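Local coordinates for protein similar to hydroxylamine oxidoreductase (Kuenenia stuttgartiensis, PDB 6H5L) that probably works as a reductase of the hydroxylamine oxidoreductase family, passing electrons along a chain of c-type hemes within a large multi-subunit complex, at residues 247-252 with 276-281. Sequence-based numbering, arbitrary orientation.
Sequences SKHGKI and RTPTCQ. With HEC (heme c), chain J.
Pro-278 packs against His-249 and the heme c that His-249 binds: the imidazole stands on the iron through NE2 at 2.0 Å, while the proline sets its CD over one face of that imidazole, a CH-pi contact 3.9 Å from the ring centroid, and its CG against the porphyrin's C2C. His-354 supplies the second histidine ligand, so this heme is bis-histidinyl, an arrangement suited to electron transfer. Thr-277 works with both ends of its side chain. Its methyl CG2 sits at the edge of the imidazole, in plane, and also 3.7 Å from Ile-252 CB; its hydroxyl OG1 donates to His-249 O at 2.6 Å, landing on a lone pair in the carbonyl plane. With chi1 at 55°, OG1 falls between the backbone N and the carbonyl carbon and CG2 turns beside the N, so OG1 reaches the carbonyl of His-249 while the methyl rests beside the edge of its imidazole. Farther out, Ile-252 crosses Arg-276 at about a right angle, CG2 against CD, and CD1 lies over the centre of the guanidinium face, 3.8 Å from CZ. That guanidinium pairs with Glu-256 and with Glu-222 and Asp-94 of the second subunit; a leucine in place of Arg-276 would probably leave those carboxylates without their cation and weaken this intersubunit link. Lys-248 NZ hydrogen-bonds to the carbonyl oxygens of Val-211 and Ala-228 of the second subunit. In the fold, the start of helix 248-256, where Ser-247 caps Gly-250 N weakly, packs against the loop entering helix 280-285, whose Cys-280 is covalently linked to a neighbouring heme.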
loop_
_atom_site.group_PDB
_atom_site.type_symbol
_atom_site.label_atom_id
_atom_site.label_comp_id
_atom_site.label_asym_id
_atom_site.label_seq_id
_atom_site.Cartn_x
_atom_site.Cartn_y
_atom_site.Cartn_z
ATOM N N SER A 247 0.749 34.322 -19.704
ATOM C CA SER A 247 -0.614 34.239 -20.200
ATOM C C SER A 247 -1.406 33.212 -19.391
ATOM O O SER A 247 -0.849 32.425 -18.622
ATOM C CB SER A 247 -0.631 33.868 -21.684
ATOM O OG SER A 247 -0.207 32.530 -21.882
ATOM N N LYS A 248 -2.730 33.227 -19.570
ATOM C CA LYS A 248 -3.567 32.220 -18.925
ATOM C C LYS A 248 -3.184 30.814 -19.369
ATOM O O LYS A 248 -3.293 29.863 -18.587
ATOM C CB LYS A 248 -5.042 32.489 -19.216
ATOM C CG LYS A 248 -5.630 33.661 -18.443
ATOM C CD LYS A 248 -5.578 33.420 -16.940
ATOM C CE LYS A 248 -6.319 34.506 -16.176
ATOM N NZ LYS A 248 -6.281 34.289 -14.702
ATOM N N HIS A 249 -2.739 30.665 -20.618
ATOM C CA HIS A 249 -2.229 29.376 -21.075
ATOM C C HIS A 249 -1.034 28.930 -20.240
ATOM O O HIS A 249 -0.950 27.764 -19.836
ATOM C CB HIS A 249 -1.846 29.456 -22.554
ATOM C CG HIS A 249 -3.015 29.622 -23.477
ATOM N ND1 HIS A 249 -2.941 30.347 -24.647
ATOM C CD2 HIS A 249 -4.282 29.149 -23.407
ATOM C CE1 HIS A 249 -4.114 30.319 -25.255
ATOM N NE2 HIS A 249 -4.945 29.597 -24.523
ATOM N N GLY A 250 -0.107 29.845 -19.964
ATOM C CA GLY A 250 1.090 29.514 -19.219
ATOM C C GLY A 250 0.871 29.415 -17.723
ATOM O O GLY A 250 1.468 28.562 -17.060
ATOM N N LYS A 251 0.022 30.291 -17.176
ATOM C CA LYS A 251 -0.278 30.232 -15.749
ATOM C C LYS A 251 -0.977 28.927 -15.389
ATOM O O LYS A 251 -0.705 28.338 -14.336
ATOM C CB LYS A 251 -1.133 31.430 -15.338
ATOM C CG LYS A 251 -0.354 32.728 -15.211
ATOM C CD LYS A 251 0.748 32.588 -14.175
ATOM C CE LYS A 251 2.080 33.062 -14.723
ATOM N NZ LYS A 251 3.222 32.606 -13.886
ATOM N N ILE A 252 -1.879 28.460 -16.252
ATOM C CA ILE A 252 -2.574 27.205 -15.991
ATOM C C ILE A 252 -1.618 26.026 -16.131
ATOM O O ILE A 252 -1.683 25.063 -15.359
ATOM C CB ILE A 252 -3.793 27.071 -16.921
ATOM C CG1 ILE A 252 -4.866 28.091 -16.536
ATOM C CG2 ILE A 252 -4.348 25.657 -16.880
ATOM C CD1 ILE A 252 -6.041 28.141 -17.492
ATOM N N ARG A 276 -4.432 20.903 -20.377
ATOM C CA ARG A 276 -5.574 21.806 -20.285
ATOM C C ARG A 276 -5.367 23.036 -21.157
ATOM O O ARG A 276 -6.298 23.485 -21.837
ATOM C CB ARG A 276 -5.842 22.226 -18.838
ATOM C CG ARG A 276 -7.135 23.027 -18.715
ATOM C CD ARG A 276 -7.302 23.726 -17.377
ATOM N NE ARG A 276 -8.370 24.723 -17.448
ATOM C CZ ARG A 276 -8.686 25.565 -16.469
ATOM N NH1 ARG A 276 -8.020 25.545 -15.323
ATOM N NH2 ARG A 276 -9.675 26.434 -16.640
ATOM N N THR A 277 -4.157 23.589 -21.150
ATOM C CA THR A 277 -3.753 24.685 -22.014
ATOM C C THR A 277 -2.563 24.250 -22.863
ATOM O O THR A 277 -1.794 23.372 -22.455
ATOM C CB THR A 277 -3.385 25.933 -21.198
ATOM O OG1 THR A 277 -2.371 25.607 -20.241
ATOM C CG2 THR A 277 -4.609 26.476 -20.479
ATOM N N PRO A 278 -2.388 24.829 -24.047
ATOM C CA PRO A 278 -1.341 24.346 -24.952
ATOM C C PRO A 278 0.044 24.820 -24.537
ATOM O O PRO A 278 0.213 25.760 -23.757
ATOM C CB PRO A 278 -1.743 24.947 -26.304
ATOM C CG PRO A 278 -2.418 26.216 -25.939
ATOM C CD PRO A 278 -3.146 25.946 -24.644
ATOM N N THR A 279 1.043 24.133 -25.080
ATOM C CA THR A 279 2.444 24.479 -24.914
ATOM C C THR A 279 2.972 25.107 -26.198
ATOM O O THR A 279 2.293 25.143 -27.226
ATOM C CB THR A 279 3.272 23.240 -24.556
ATOM O OG1 THR A 279 3.252 22.321 -25.656
ATOM C CG2 THR A 279 2.700 22.557 -23.325
ATOM N N CYS A 280 4.205 25.614 -26.125
ATOM C CA CYS A 280 4.868 26.099 -27.332
ATOM C C CYS A 280 4.924 25.008 -28.387
ATOM O O CYS A 280 4.676 25.256 -29.573
ATOM C CB CYS A 280 6.281 26.586 -27.010
ATOM S SG CYS A 280 6.528 27.171 -25.326
ATOM N N GLN A 281 5.238 23.785 -27.965
ATOM C CA GLN A 281 5.362 22.677 -28.901
ATOM C C GLN A 281 4.011 22.292 -29.491
ATOM O O GLN A 281 3.921 21.961 -30.677
ATOM C CB GLN A 281 6.016 21.489 -28.199
ATOM C CG GLN A 281 7.453 21.754 -27.742
ATOM C CD GLN A 281 7.555 22.566 -26.455
ATOM O OE1 GLN A 281 6.638 23.301 -26.089
ATOM N NE2 GLN A 281 8.682 22.430 -25.763
HETATM FE FE HEC J . -6.769 29.417 -25.329
HETATM C CHA HEC J . -7.446 31.253 -22.530
HETATM C CHB HEC J . -6.602 32.348 -27.178
HETATM C CHC HEC J . -5.797 27.662 -28.127
HETATM C CHD HEC J . -7.201 26.476 -23.624
HETATM N NA HEC J . -6.948 31.431 -24.925
HETATM C C1A HEC J . -7.307 31.963 -23.702
HETATM C C2A HEC J . -7.502 33.390 -23.873
HETATM C C3A HEC J . -7.272 33.686 -25.153
HETATM C C4A HEC J . -6.918 32.463 -25.843
HETATM C CMA HEC J . -7.365 35.088 -25.788
HETATM C CAA HEC J . -7.914 34.403 -22.782
HETATM C CBA HEC J . -9.363 34.152 -22.386
HETATM C CGA HEC J . -9.873 35.272 -21.520
HETATM O O1A HEC J . -11.044 35.182 -21.072
HETATM O O2A HEC J . -9.115 36.248 -21.278
HETATM N NB HEC J . -6.319 29.911 -27.296
HETATM C C1B HEC J . -6.248 31.186 -27.825
HETATM C C2B HEC J . -5.730 31.092 -29.175
HETATM C C3B HEC J . -5.513 29.795 -29.442
HETATM C C4B HEC J . -5.876 29.031 -28.264
HETATM C CMB HEC J . -5.511 32.302 -30.113
HETATM C CAB HEC J . -4.970 29.179 -30.752
HETATM C CBB HEC J . -3.509 29.607 -31.014
HETATM N NC HEC J . -6.557 27.446 -25.794
HETATM C C1C HEC J . -6.115 26.934 -26.999
HETATM C C2C HEC J . -5.948 25.503 -26.845
HETATM C C3C HEC J . -6.422 25.159 -25.638
HETATM C C4C HEC J . -6.755 26.384 -24.927
HETATM C CMC HEC J . -5.594 24.546 -28.005
HETATM C CAC HEC J . -6.520 23.723 -25.057
HETATM C CBC HEC J . -5.148 23.025 -24.924
HETATM N ND HEC J . -7.216 28.935 -23.367
HETATM C C1D HEC J . -7.431 27.636 -22.909
HETATM C C2D HEC J . -7.935 27.703 -21.553
HETATM C C3D HEC J . -8.012 29.200 -21.218
HETATM C C4D HEC J . -7.544 29.884 -22.401
HETATM C CMD HEC J . -8.320 26.521 -20.637
HETATM C CAD HEC J . -8.480 29.864 -19.904
HETATM C CBD HEC J . -9.837 30.523 -20.127
HETATM C CGD HEC J . -9.932 31.789 -19.317
HETATM O O1D HEC J . -9.003 32.632 -19.417
HETATM O O2D HEC J . -10.939 31.963 -18.584
#